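Local atomic coordinates of Serine/threonine protein phosphatase Stp1 (Streptococcus agalactiae, PDB entry 2PK0), a protein that probably removes phosphate from phosphoserine and phosphothreonine of target proteins, as a metal-dependent phosphatase of the PP2C family with bound magnesium. Residues A[127-132]-A[189-194]; A[112-117]-A[183-188]; A[89-94]-A[172-177]. One frame throughout, in Å; residues are numbered along the deposited sequence.

Interaction 1 of 3, residues A[127-132]-A[189-194]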
ATOM      1  N   GLY A 127       1.406  -8.229   0.311  1.00 28.61           N
ATOM      2  CA  GLY A 127       1.656  -9.640   0.500  1.00 29.49           C
ATOM      3  C   GLY A 127       1.041 -10.523  -0.564  1.00 30.22           C
ATOM      4  O   GLY A 127       0.177 -10.098  -1.315  1.00 32.98           O
ATOM      5  N   ILE A 128       1.493 -11.762  -0.630  1.00 29.96           N
ATOM      6  CA  ILE A 128       0.867 -12.737  -1.499  1.00 32.50           C
ATOM      7  C   ILE A 128       0.331 -13.851  -0.636  1.00 31.48           C
ATOM      8  O   ILE A 128       1.007 -14.317   0.276  1.00 29.20           O
ATOM      9  CB  ILE A 128       1.855 -13.319  -2.550  1.00 33.22           C
ATOM     10  CG1 ILE A 128       2.183 -12.281  -3.617  1.00 32.32           C
ATOM     11  CG2 ILE A 128       1.283 -14.571  -3.231  1.00 33.30           C
ATOM     12  CD1 ILE A 128       3.386 -12.642  -4.400  1.00 31.58           C
ATOM     13  N   VAL A 129      -0.903 -14.247  -0.901  1.00 33.37           N
ATOM     14  CA  VAL A 129      -1.460 -15.443  -0.288  1.00 34.94           C
ATOM     15  C   VAL A 129      -1.489 -16.600  -1.295  1.00 34.15           C
ATOM     16  O   VAL A 129      -2.144 -16.513  -2.332  1.00 36.54           O
ATOM     17  CB  VAL A 129      -2.845 -15.148   0.298  1.00 34.64           C
ATOM     18  CG1 VAL A 129      -3.525 -16.431   0.796  1.00 33.97           C
ATOM     19  CG2 VAL A 129      -2.709 -14.106   1.407  1.00 30.24           C
ATOM     20  N   ARG A 130      -0.748 -17.662  -0.995  1.00 34.58           N
ATOM     21  CA  ARG A 130      -0.657 -18.862  -1.861  1.00 33.95           C
ATOM     22  C   ARG A 130      -0.848 -20.107  -1.016  1.00 34.71           C
ATOM     23  O   ARG A 130      -0.232 -20.226   0.052  1.00 35.17           O
ATOM     24  CB  ARG A 130       0.717 -18.928  -2.538  1.00 32.51           C
ATOM     25  CG  ARG A 130       0.960 -20.086  -3.496  1.00 31.45           C
ATOM     26  CD  ARG A 130       2.280 -19.878  -4.253  1.00 32.75           C
ATOM     27  NE  ARG A 130       2.263 -18.598  -4.959  1.00 33.80           N
ATOM     28  CZ  ARG A 130       3.328 -17.831  -5.206  1.00 33.78           C
ATOM     29  NH1 ARG A 130       4.539 -18.195  -4.801  1.00 31.30           N
ATOM     30  NH2 ARG A 130       3.167 -16.676  -5.846  1.00 31.45           N
ATOM     31  N   GLN A 131      -1.687 -21.027  -1.490  1.00 35.64           N
ATOM     32  CA  GLN A 131      -1.942 -22.301  -0.805  1.00 38.60           C
ATOM     33  C   GLN A 131      -2.163 -22.109   0.699  1.00 37.26           C
ATOM     34  O   GLN A 131      -1.524 -22.761   1.518  1.00 36.25           O
ATOM     35  CB  GLN A 131      -0.802 -23.301  -1.055  1.00 42.80           C
ATOM     36  CG  GLN A 131      -0.549 -23.663  -2.524  1.00 48.74           C
ATOM     37  CD  GLN A 131      -1.624 -24.571  -3.119  1.00 51.75           C
ATOM     38  OE1 GLN A 131      -1.914 -25.642  -2.582  1.00 52.35           O
ATOM     39  NE2 GLN A 131      -2.214 -24.144  -4.237  1.00 50.13           N
ATOM     40  N   GLY A 132      -3.031 -21.163   1.045  1.00 38.46           N
ATOM     41  CA  GLY A 132      -3.320 -20.810   2.439  1.00 35.90           C
ATOM     42  C   GLY A 132      -2.250 -20.077   3.222  1.00 34.02           C
ATOM     43  O   GLY A 132      -2.350 -19.973   4.430  1.00 34.18           O
ATOM     44  N   GLY A 189      -4.385 -18.752  -8.769  1.00 37.54           N
ATOM     45  CA  GLY A 189      -4.948 -18.953  -7.437  1.00 36.04           C
ATOM     46  C   GLY A 189      -4.419 -18.037  -6.341  1.00 35.15           C
ATOM     47  O   GLY A 189      -4.949 -18.047  -5.223  1.00 33.41           O
ATOM     48  N   ASP A 190      -3.379 -17.254  -6.657  1.00 34.06           N
ATOM     49  CA  ASP A 190      -2.779 -16.300  -5.711  1.00 33.21           C
ATOM     50  C   ASP A 190      -3.727 -15.155  -5.390  1.00 33.08           C
ATOM     51  O   ASP A 190      -4.661 -14.874  -6.144  1.00 33.92           O
ATOM     52  CB  ASP A 190      -1.495 -15.687  -6.284  1.00 35.26           C
ATOM     53  CG  ASP A 190      -0.285 -16.607  -6.184  1.00 36.23           C
ATOM     54  OD1 ASP A 190      -0.360 -17.653  -5.516  1.00 36.70           O
ATOM     55  OD2 ASP A 190       0.765 -16.271  -6.767  1.00 36.12           O
ATOM     56  N   TYR A 191      -3.485 -14.504  -4.261  1.00 32.38           N
ATOM     57  CA  TYR A 191      -4.138 -13.246  -3.934  1.00 30.44           C
ATOM     58  C   TYR A 191      -3.029 -12.269  -3.609  1.00 30.85           C
ATOM     59  O   TYR A 191      -2.254 -12.505  -2.676  1.00 30.59           O
ATOM     60  CB  TYR A 191      -5.036 -13.365  -2.699  1.00 31.71           C
ATOM     61  CG  TYR A 191      -6.244 -14.283  -2.831  1.00 31.48           C
ATOM     62  CD1 TYR A 191      -7.469 -13.795  -3.251  1.00 29.87           C
ATOM     63  CD2 TYR A 191      -6.156 -15.630  -2.510  1.00 32.86           C
ATOM     64  CE1 TYR A 191      -8.563 -14.613  -3.370  1.00 30.04           C
ATOM     65  CE2 TYR A 191      -7.253 -16.468  -2.621  1.00 32.15           C
ATOM     66  CZ  TYR A 191      -8.451 -15.953  -3.061  1.00 32.18           C
ATOM     67  OH  TYR A 191      -9.543 -16.783  -3.180  1.00 31.39           O
ATOM     68  N   LEU A 192      -2.923 -11.194  -4.383  1.00 28.52           N
ATOM     69  CA  LEU A 192      -2.105 -10.068  -3.975  1.00 25.59           C
ATOM     70  C   LEU A 192      -2.928  -9.323  -2.951  1.00 26.38           C
ATOM     71  O   LEU A 192      -4.125  -9.079  -3.174  1.00 25.26           O
ATOM     72  CB  LEU A 192      -1.809  -9.126  -5.148  1.00 26.44           C
ATOM     73  CG  LEU A 192      -0.777  -8.025  -4.854  1.00 25.53           C
ATOM     74  CD1 LEU A 192       0.574  -8.629  -4.478  1.00 21.00           C
ATOM     75  CD2 LEU A 192      -0.640  -7.104  -6.030  1.00 24.93           C
ATOM     76  N   VAL A 193      -2.303  -8.964  -1.825  1.00 23.89           N
ATOM     77  CA  VAL A 193      -2.985  -8.217  -0.795  1.00 22.92           C
ATOM     78  C   VAL A 193      -2.239  -6.914  -0.520  1.00 25.84           C
ATOM     79  O   VAL A 193      -1.166  -6.907   0.063  1.00 27.30           O
ATOM     80  CB  VAL A 193      -3.112  -9.031   0.505  1.00 23.30           C
ATOM     81  CG1 VAL A 193      -3.946  -8.262   1.564  1.00 23.75           C
ATOM     82  CG2 VAL A 193      -3.730 -10.391   0.236  1.00 21.25           C
ATOM     83  N   VAL A 194      -2.806  -5.803  -0.954  1.00 25.99           N
ATOM     84  CA  VAL A 194      -2.196  -4.514  -0.697  1.00 24.74           C
ATOM     85  C   VAL A 194      -3.014  -3.809   0.387  1.00 26.35           C
ATOM     86  O   VAL A 194      -4.218  -3.628   0.233  1.00 24.69           O
ATOM     87  CB  VAL A 194      -2.156  -3.656  -1.987  1.00 23.46           C
ATOM     88  CG1 VAL A 194      -1.415  -2.365  -1.733  1.00 20.45           C
ATOM     89  CG2 VAL A 194      -1.495  -4.420  -3.131  1.00 19.89           C
TER
HETATM   90  O   HOH W   1      -3.964 -18.548  -2.806  1.00 27.67           O

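Interaction 2 of 3, residues A[112-117]-A[183-188]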
ATOM      1  N   VAL A 112       1.973  -6.340 -15.113  1.00 34.51           N
ATOM      2  CA  VAL A 112       2.389  -6.606 -16.483  1.00 33.99           C
ATOM      3  C   VAL A 112       2.343  -8.115 -16.752  1.00 34.87           C
ATOM      4  O   VAL A 112       3.159  -8.872 -16.212  1.00 35.47           O
ATOM      5  CB  VAL A 112       3.816  -6.110 -16.716  1.00 32.10           C
ATOM      6  CG1 VAL A 112       4.212  -6.281 -18.177  1.00 31.97           C
ATOM      7  CG2 VAL A 112       3.921  -4.688 -16.299  1.00 30.29           C
ATOM      8  N   GLY A 113       1.400  -8.543 -17.585  1.00 32.68           N
ATOM      9  CA  GLY A 113       1.127  -9.965 -17.753  1.00 34.05           C
ATOM     10  C   GLY A 113       0.724 -10.593 -16.437  1.00 34.35           C
ATOM     11  O   GLY A 113      -0.287 -10.210 -15.852  1.00 37.01           O
ATOM     12  N   ASP A 114       1.527 -11.539 -15.956  1.00 35.10           N
ATOM     13  CA  ASP A 114       1.328 -12.099 -14.612  1.00 37.33           C
ATOM     14  C   ASP A 114       2.441 -11.716 -13.620  1.00 36.47           C
ATOM     15  O   ASP A 114       2.584 -12.323 -12.551  1.00 36.94           O
ATOM     16  CB  ASP A 114       1.152 -13.616 -14.651  1.00 38.99           C
ATOM     17  CG  ASP A 114       2.245 -14.323 -15.421  1.00 40.90           C
ATOM     18  OD1 ASP A 114       3.247 -13.694 -15.813  1.00 42.85           O
ATOM     19  OD2 ASP A 114       2.101 -15.534 -15.638  1.00 41.97           O
ATOM     20  N   ASN A 115       3.223 -10.711 -13.998  1.00 33.52           N
ATOM     21  CA  ASN A 115       4.196 -10.115 -13.102  1.00 31.93           C
ATOM     22  C   ASN A 115       3.641  -8.830 -12.492  1.00 30.77           C
ATOM     23  O   ASN A 115       2.854  -8.115 -13.113  1.00 30.14           O
ATOM     24  CB  ASN A 115       5.509  -9.812 -13.845  1.00 30.07           C
ATOM     25  CG  ASN A 115       6.311 -11.057 -14.146  1.00 30.68           C
ATOM     26  OD1 ASN A 115       7.060 -11.553 -13.293  1.00 33.48           O
ATOM     27  ND2 ASN A 115       6.177 -11.564 -15.362  1.00 25.46           N
ATOM     28  N   ILE A 116       4.052  -8.548 -11.269  1.00 29.79           N
ATOM     29  CA  ILE A 116       3.803  -7.255 -10.669  1.00 28.82           C
ATOM     30  C   ILE A 116       5.144  -6.570 -10.446  1.00 29.86           C
ATOM     31  O   ILE A 116       6.166  -7.232 -10.256  1.00 27.39           O
ATOM     32  CB  ILE A 116       3.071  -7.344  -9.305  1.00 26.79           C
ATOM     33  CG1 ILE A 116       3.742  -8.361  -8.396  1.00 26.70           C
ATOM     34  CG2 ILE A 116       1.628  -7.750  -9.484  1.00 28.67           C
ATOM     35  CD1 ILE A 116       3.510  -8.096  -6.956  1.00 31.44           C
ATOM     36  N   ILE A 117       5.129  -5.243 -10.503  1.00 29.11           N
ATOM     37  CA  ILE A 117       6.216  -4.458  -9.978  1.00 30.26           C
ATOM     38  C   ILE A 117       5.662  -3.394  -9.016  1.00 32.94           C
ATOM     39  O   ILE A 117       4.704  -2.677  -9.330  1.00 33.14           O
ATOM     40  CB  ILE A 117       7.110  -3.842 -11.085  1.00 29.24           C
ATOM     41  CG1 ILE A 117       8.209  -2.963 -10.458  1.00 28.50           C
ATOM     42  CG2 ILE A 117       6.279  -3.060 -12.071  1.00 28.03           C
ATOM     43  CD1 ILE A 117       9.379  -2.657 -11.379  1.00 29.15           C
ATOM     44  N   VAL A 183       9.998  -6.912  -8.201  1.00 31.65           N
ATOM     45  CA  VAL A 183       9.258  -7.620  -9.232  1.00 30.18           C
ATOM     46  C   VAL A 183       8.952  -9.021  -8.732  1.00 31.11           C
ATOM     47  O   VAL A 183       9.829  -9.695  -8.191  1.00 30.52           O
ATOM     48  CB  VAL A 183      10.036  -7.682 -10.548  1.00 30.01           C
ATOM     49  CG1 VAL A 183       9.170  -8.220 -11.667  1.00 28.85           C
ATOM     50  CG2 VAL A 183      10.524  -6.309 -10.923  1.00 29.55           C
ATOM     51  N   HIS A 184       7.697  -9.444  -8.869  1.00 32.78           N
ATOM     52  CA  HIS A 184       7.292 -10.791  -8.473  1.00 33.18           C
ATOM     53  C   HIS A 184       6.349 -11.426  -9.461  1.00 34.63           C
ATOM     54  O   HIS A 184       5.598 -10.743 -10.147  1.00 35.59           O
ATOM     55  CB  HIS A 184       6.605 -10.761  -7.114  1.00 33.42           C
ATOM     56  CG  HIS A 184       7.511 -10.356  -5.998  1.00 35.19           C
ATOM     57  ND1 HIS A 184       8.210 -11.272  -5.239  1.00 34.97           N
ATOM     58  CD2 HIS A 184       7.858  -9.132  -5.532  1.00 33.59           C
ATOM     59  CE1 HIS A 184       8.942 -10.628  -4.346  1.00 34.09           C
ATOM     60  NE2 HIS A 184       8.749  -9.330  -4.507  1.00 34.39           N
ATOM     61  N   LEU A 185       6.372 -12.753  -9.504  1.00 36.73           N
ATOM     62  CA  LEU A 185       5.480 -13.526 -10.352  1.00 33.88           C
ATOM     63  C   LEU A 185       4.232 -13.917  -9.576  1.00 35.32           C
ATOM     64  O   LEU A 185       4.318 -14.391  -8.449  1.00 37.15           O
ATOM     65  CB  LEU A 185       6.210 -14.781 -10.812  1.00 34.54           C
ATOM     66  CG  LEU A 185       5.502 -15.702 -11.810  1.00 35.63           C
ATOM     67  CD1 LEU A 185       5.119 -14.948 -13.066  1.00 33.57           C
ATOM     68  CD2 LEU A 185       6.407 -16.866 -12.146  1.00 35.04           C
ATOM     69  N   LEU A 186       3.065 -13.718 -10.170  1.00 36.58           N
ATOM     70  CA  LEU A 186       1.827 -14.201  -9.555  1.00 38.25           C
ATOM     71  C   LEU A 186       1.401 -15.527 -10.188  1.00 38.92           C
ATOM     72  O   LEU A 186       1.314 -15.637 -11.412  1.00 41.49           O
ATOM     73  CB  LEU A 186       0.705 -13.161  -9.693  1.00 38.49           C
ATOM     74  CG  LEU A 186       0.345 -12.233  -8.514  1.00 38.82           C
ATOM     75  CD1 LEU A 186       1.554 -11.798  -7.687  1.00 38.77           C
ATOM     76  CD2 LEU A 186      -0.451 -11.016  -8.998  1.00 37.65           C
ATOM     77  N   GLU A 187       1.147 -16.531  -9.354  1.00 39.88           N
ATOM     78  CA  GLU A 187       0.691 -17.844  -9.817  1.00 39.64           C
ATOM     79  C   GLU A 187      -0.835 -17.938  -9.822  1.00 41.20           C
ATOM     80  O   GLU A 187      -1.509 -17.128  -9.197  1.00 40.86           O
ATOM     81  CB  GLU A 187       1.297 -18.943  -8.942  1.00 40.26           C
ATOM     82  CG  GLU A 187       2.610 -19.493  -9.491  1.00 43.60           C
ATOM     83  CD  GLU A 187       3.594 -19.899  -8.417  1.00 44.22           C
ATOM     84  OE1 GLU A 187       3.329 -20.881  -7.680  1.00 43.19           O
ATOM     85  OE2 GLU A 187       4.641 -19.224  -8.324  1.00 44.12           O
ATOM     86  N   GLU A 188      -1.375 -18.918 -10.541  1.00 42.44           N
ATOM     87  CA  GLU A 188      -2.821 -19.136 -10.584  1.00 44.94           C
ATOM     88  C   GLU A 188      -3.358 -19.470  -9.200  1.00 40.61           C
ATOM     89  O   GLU A 188      -2.829 -20.341  -8.524  1.00 40.04           O
ATOM     90  CB  GLU A 188      -3.162 -20.261 -11.569  1.00 47.61           C
ATOM     91  CG  GLU A 188      -3.362 -19.782 -13.002  1.00 52.54           C
ATOM     92  CD  GLU A 188      -3.454 -20.922 -14.021  1.00 53.30           C
ATOM     93  OE1 GLU A 188      -3.605 -22.095 -13.611  1.00 57.99           O
ATOM     94  OE2 GLU A 188      -3.376 -20.640 -15.238  1.00 54.61           O
TER

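Interaction 3 of 3, residues A[89-94]-A[172-177]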
ATOM      1  N   LYS A  89       6.495  17.868  -4.125  1.00 36.94           N
ATOM      2  CA  LYS A  89       5.239  18.607  -4.310  1.00 36.38           C
ATOM      3  C   LYS A  89       4.428  18.678  -3.006  1.00 39.91           C
ATOM      4  O   LYS A  89       3.838  19.703  -2.687  1.00 45.84           O
ATOM      5  CB  LYS A  89       4.398  17.977  -5.421  1.00 35.36           C
ATOM      6  CG  LYS A  89       3.268  18.832  -5.922  1.00 35.64           C
ATOM      7  CD  LYS A  89       2.335  18.087  -6.897  1.00 36.37           C
ATOM      8  CE  LYS A  89       1.072  18.954  -7.151  1.00 39.25           C
ATOM      9  NZ  LYS A  89       0.358  18.680  -8.460  1.00 41.40           N
ATOM     10  N   ILE A  90       4.423  17.600  -2.238  1.00 39.76           N
ATOM     11  CA  ILE A  90       3.681  17.566  -0.984  1.00 39.31           C
ATOM     12  C   ILE A  90       4.453  18.263   0.148  1.00 40.58           C
ATOM     13  O   ILE A  90       3.851  18.868   1.041  1.00 39.95           O
ATOM     14  CB  ILE A  90       3.332  16.105  -0.625  1.00 39.15           C
ATOM     15  CG1 ILE A  90       2.284  15.591  -1.585  1.00 38.81           C
ATOM     16  CG2 ILE A  90       2.786  15.949   0.772  1.00 37.08           C
ATOM     17  CD1 ILE A  90       1.731  14.318  -1.130  1.00 42.03           C
ATOM     18  N   TYR A  91       5.783  18.196   0.108  1.00 40.25           N
ATOM     19  CA  TYR A  91       6.589  18.913   1.094  1.00 40.13           C
ATOM     20  C   TYR A  91       6.381  20.413   0.953  1.00 40.58           C
ATOM     21  O   TYR A  91       6.182  21.113   1.937  1.00 39.74           O
ATOM     22  CB  TYR A  91       8.078  18.606   0.938  1.00 43.16           C
ATOM     23  CG  TYR A  91       8.937  19.436   1.871  1.00 44.74           C
ATOM     24  CD1 TYR A  91       8.917  19.196   3.246  1.00 45.09           C
ATOM     25  CD2 TYR A  91       9.756  20.462   1.389  1.00 43.60           C
ATOM     26  CE1 TYR A  91       9.681  19.942   4.122  1.00 44.72           C
ATOM     27  CE2 TYR A  91      10.526  21.223   2.258  1.00 44.57           C
ATOM     28  CZ  TYR A  91      10.481  20.957   3.632  1.00 45.74           C
ATOM     29  OH  TYR A  91      11.241  21.694   4.524  1.00 45.67           O
ATOM     30  N   GLU A  92       6.428  20.886  -0.287  1.00 42.98           N
ATOM     31  CA  GLU A  92       6.277  22.296  -0.596  1.00 42.42           C
ATOM     32  C   GLU A  92       4.898  22.750  -0.138  1.00 41.93           C
ATOM     33  O   GLU A  92       4.768  23.773   0.535  1.00 42.02           O
ATOM     34  CB  GLU A  92       6.420  22.514  -2.097  1.00 43.45           C
ATOM     35  CG  GLU A  92       7.497  23.495  -2.506  1.00 47.51           C
ATOM     36  CD  GLU A  92       8.887  22.856  -2.625  1.00 50.44           C
ATOM     37  OE1 GLU A  92       9.559  22.674  -1.583  1.00 51.02           O
ATOM     38  OE2 GLU A  92       9.315  22.563  -3.774  1.00 51.62           O
ATOM     39  N   LEU A  93       3.881  21.958  -0.469  1.00 42.76           N
ATOM     40  CA  LEU A  93       2.500  22.234  -0.071  1.00 43.55           C
ATOM     41  C   LEU A  93       2.324  22.154   1.450  1.00 46.69           C
ATOM     42  O   LEU A  93       1.498  22.866   2.024  1.00 48.85           O
ATOM     43  CB  LEU A  93       1.549  21.268  -0.777  1.00 42.28           C
ATOM     44  CG  LEU A  93       0.037  21.475  -0.641  1.00 42.71           C
ATOM     45  CD1 LEU A  93      -0.417  22.777  -1.306  1.00 42.99           C
ATOM     46  CD2 LEU A  93      -0.714  20.292  -1.218  1.00 40.78           C
ATOM     47  N   GLY A  94       3.127  21.318   2.102  1.00 47.76           N
ATOM     48  CA  GLY A  94       3.154  21.266   3.559  1.00 50.56           C
ATOM     49  C   GLY A  94       3.709  22.539   4.177  1.00 53.55           C
ATOM     50  O   GLY A  94       3.306  22.933   5.268  1.00 52.76           O
ATOM     51  N   GLY A 172       6.407  13.498   1.173  1.00 39.47           N
ATOM     52  CA  GLY A 172       6.198  14.844   1.718  1.00 40.04           C
ATOM     53  C   GLY A 172       7.250  15.247   2.749  1.00 42.50           C
ATOM     54  O   GLY A 172       6.974  16.044   3.645  1.00 46.06           O
ATOM     55  N   GLN A 173       8.453  14.687   2.640  1.00 41.53           N
ATOM     56  CA  GLN A 173       9.538  14.969   3.581  1.00 43.22           C
ATOM     57  C   GLN A 173      10.665  15.772   2.892  1.00 45.41           C
ATOM     58  O   GLN A 173      10.748  15.813   1.654  1.00 45.21           O
ATOM     59  CB  GLN A 173      10.088  13.657   4.158  1.00 40.15           C
ATOM     60  CG  GLN A 173      10.680  12.772   3.088  1.00 38.77           C
ATOM     61  CD  GLN A 173      11.434  11.588   3.626  1.00 39.77           C
ATOM     62  OE1 GLN A 173      12.394  11.108   3.002  1.00 41.68           O
ATOM     63  NE2 GLN A 173      11.005  11.091   4.779  1.00 38.85           N
ATOM     64  N   ALA A 174      11.533  16.392   3.693  1.00 47.03           N
ATOM     65  CA  ALA A 174      12.583  17.270   3.151  1.00 49.38           C
ATOM     66  C   ALA A 174      13.648  16.550   2.311  1.00 49.80           C
ATOM     67  O   ALA A 174      13.959  16.989   1.208  1.00 49.26           O
ATOM     68  CB  ALA A 174      13.233  18.081   4.252  1.00 48.01           C
ATOM     69  N   ASN A 175      14.185  15.451   2.836  1.00 50.57           N
ATOM     70  CA  ASN A 175      15.162  14.633   2.121  1.00 52.32           C
ATOM     71  C   ASN A 175      14.458  13.852   1.013  1.00 51.68           C
ATOM     72  O   ASN A 175      13.254  13.619   1.113  1.00 54.24           O
ATOM     73  CB  ASN A 175      15.826  13.658   3.105  1.00 55.91           C
ATOM     74  CG  ASN A 175      16.485  14.371   4.274  1.00 58.62           C
ATOM     75  OD1 ASN A 175      16.888  15.527   4.156  1.00 59.01           O
ATOM     76  ND2 ASN A 175      16.590  13.685   5.409  1.00 59.06           N
ATOM     77  N   PRO A 176      15.183  13.463  -0.058  1.00 48.55           N
ATOM     78  CA  PRO A 176      14.560  12.565  -1.052  1.00 46.77           C
ATOM     79  C   PRO A 176      14.140  11.214  -0.450  1.00 44.28           C
ATOM     80  O   PRO A 176      14.778  10.749   0.497  1.00 44.56           O
ATOM     81  CB  PRO A 176      15.676  12.351  -2.086  1.00 47.08           C
ATOM     82  CG  PRO A 176      16.633  13.490  -1.876  1.00 48.15           C
ATOM     83  CD  PRO A 176      16.565  13.831  -0.423  1.00 48.11           C
ATOM     84  N   VAL A 177      13.073  10.600  -0.966  1.00 41.22           N
ATOM     85  CA  VAL A 177      12.650   9.307  -0.426  1.00 39.21           C
ATOM     86  C   VAL A 177      13.414   8.204  -1.105  1.00 39.13           C
ATOM     87  O   VAL A 177      13.823   8.357  -2.245  1.00 40.07           O
ATOM     88  CB  VAL A 177      11.123   9.022  -0.549  1.00 37.95           C
ATOM     89  CG1 VAL A 177      10.329   9.875   0.408  1.00 36.27           C
ATOM     90  CG2 VAL A 177      10.644   9.231  -1.944  1.00 38.60           C
TER

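Interaction 1 of 3, residues A[127-132]-A[189-194]
Gly127, Ile128 and Val129 pair with Val193, Leu192 and Tyr191 as neighbouring antiparallel strands in one of the two sheets of the PP2C beta sandwich. Gly127 and Val193 form a hydrogen-bonded pair, with Gly127 N to Val193 O at 2.9 Å and Val193 N to Gly127 O at 2.8 Å. Val129 and Tyr191 form the next one. Val129 N donates to Tyr191 O at 2.8 Å, and Tyr191 N returns a longer bond to Val129 O, 3.1 Å. A water also donates to Val129 O and to Gly189 O, so it bridges the two segments where the strands end.

Beyond the last pair, Arg130 and Asp190 make a two-pronged salt bridge. The guanidinium comes side-on. Arg130 NE donates to Asp190 OD1 at 2.8 Å, and Arg130 NH2 to Asp190 OD2 at 2.6 Å. Both oxygens are met on their syn sides, with the two planes 26° apart. The bend at chi3 of Arg130 (-57°) turns the group back toward the carboxylate. Asp190 OD2 also accepts from Glu187 N, which should help fix the carboxylate.

Val129 CG2 meets Val193 CG2 at 4.0 Å on one face of the sheet. On the other, Ile128 CG1 lies 4.1 Å from Leu192 CD1. Strand 133-136 flanks this pair of strands through Ile128, and strand 238-245 through Leu192. Leu212 of helix 205-212 covers Tyr191 and Val193, while Leu192 faces Val109 of the other sheet.

Interaction 2 of 3, residues A[112-117]-A[183-188]
Ile116 packs against both His184 and Leu186, with CG1 mainly at His184 and CG2 at Leu186. Its CG1 sits between the backbone N and the carbonyl carbon (chi1 49°), and this puts Ile116 CG1 3.9 Å from His184 CB. The other branch, Ile116 CG2, is 3.9 Å from Leu186 CD2. The Ile116 and Leu186 side chains cross at about a right angle. Of the His184 side chain, CB makes the contact with Ile116; the ring does not.

The backbones join strand 115-121 to strand 180-185, an outermost strand of the second sheet of the PP2C sandwich. Ile116 and His184 are the hydrogen-bonded pair: Ile116 N to His184 O is 2.9 Å, and His184 N to Ile116 O is 3.0 Å. Past the strand end, Leu186 N meets Asp114 O at 2.8 Å, head-on to the carbonyl. Asp114 belongs to the type II' turn from Val112 to Asn115, which links strand 103-112 to strand 115-121 as a tight hairpin with Gly113 at its corner.

On the opposite face from Ile116, Ile117 reaches Val183 with the end of its chain. Its CG1 is anti to the backbone N (chi1 177°), and Ile117 CD1 comes 3.9 Å from Val183 CG2. Ile117 also packs against Leu72, Ile75 and Arg76 of helix 72-96. The Asp114 side chain runs alongside that of Leu185, with Asp114 OD1 3.6 Å from Leu185 CD1. The charge of Asp114 is met by salt bridges from its OD2 to Arg2 and Lys4.

Interaction 3 of 3, residues A[89-94]-A[172-177]
Gly172 runs past Tyr91 with the two CA atoms 4.1 Å apart; with a positive phi of 109° and no side chain, its backbone lies directly against the helix. The contact joins helix 72-96, on the outside of the PP2C sandwich, to the irregular loop that leads into strand 180-185. It rests on packing and on a CH-pi contact.

Ile90 touches Gly172 with one branch. Ile90 CG2 is 3.7 Å from Gly172 CA. The buried Ile90 side chain also touches Ala52 and Thr56 of helix 48-64 and Ile171 just before the loop segment. It is about 12 Å from a bound magnesium ion, so the contact is not part of the metal site.

The Tyr91 side chain swings out from the helix over the loop, its CG anti to the backbone N (chi1 175°). Two parts of the ring are used. At its edge, Tyr91 CD1 lies 3.7 Å from Gly172 O, which sits near the ring plane. Over one face comes Ala174. Its methyl lies toward the hydroxyl end of the ring, with Ala174 CB 4.0 Å from both Tyr91 CE1 and Tyr91 CZ. Ala174 CA stands almost straight above the centre of the Tyr91 ring, 4.1 Å from the centroid and 12° off the normal.

From the N terminus, the chain first passes the helix residues 89-94, then the turn and strand 112-117, then the strand end and turn 127-132. The partners follow in the same order: 172-177, 183-188 and 189-194. Interaction 3 therefore closes a loop of 77 residues, interaction 2 one of 65 and interaction 1 one of 56. None nests inside another; all three cross. Interactions 1 and 2 lie in different sheets and meet across the sandwich, where Leu192 CD1 is 3.9 Å from Ile116 CD1 and Ile128 CD1 is 3.9 Å from Leu186 CD1. Interaction 3 lies across the chain's centre from interaction 1, their centres 33 Å apart, and joins helix 72-96 to the segment feeding strand 180-185 of interaction 2.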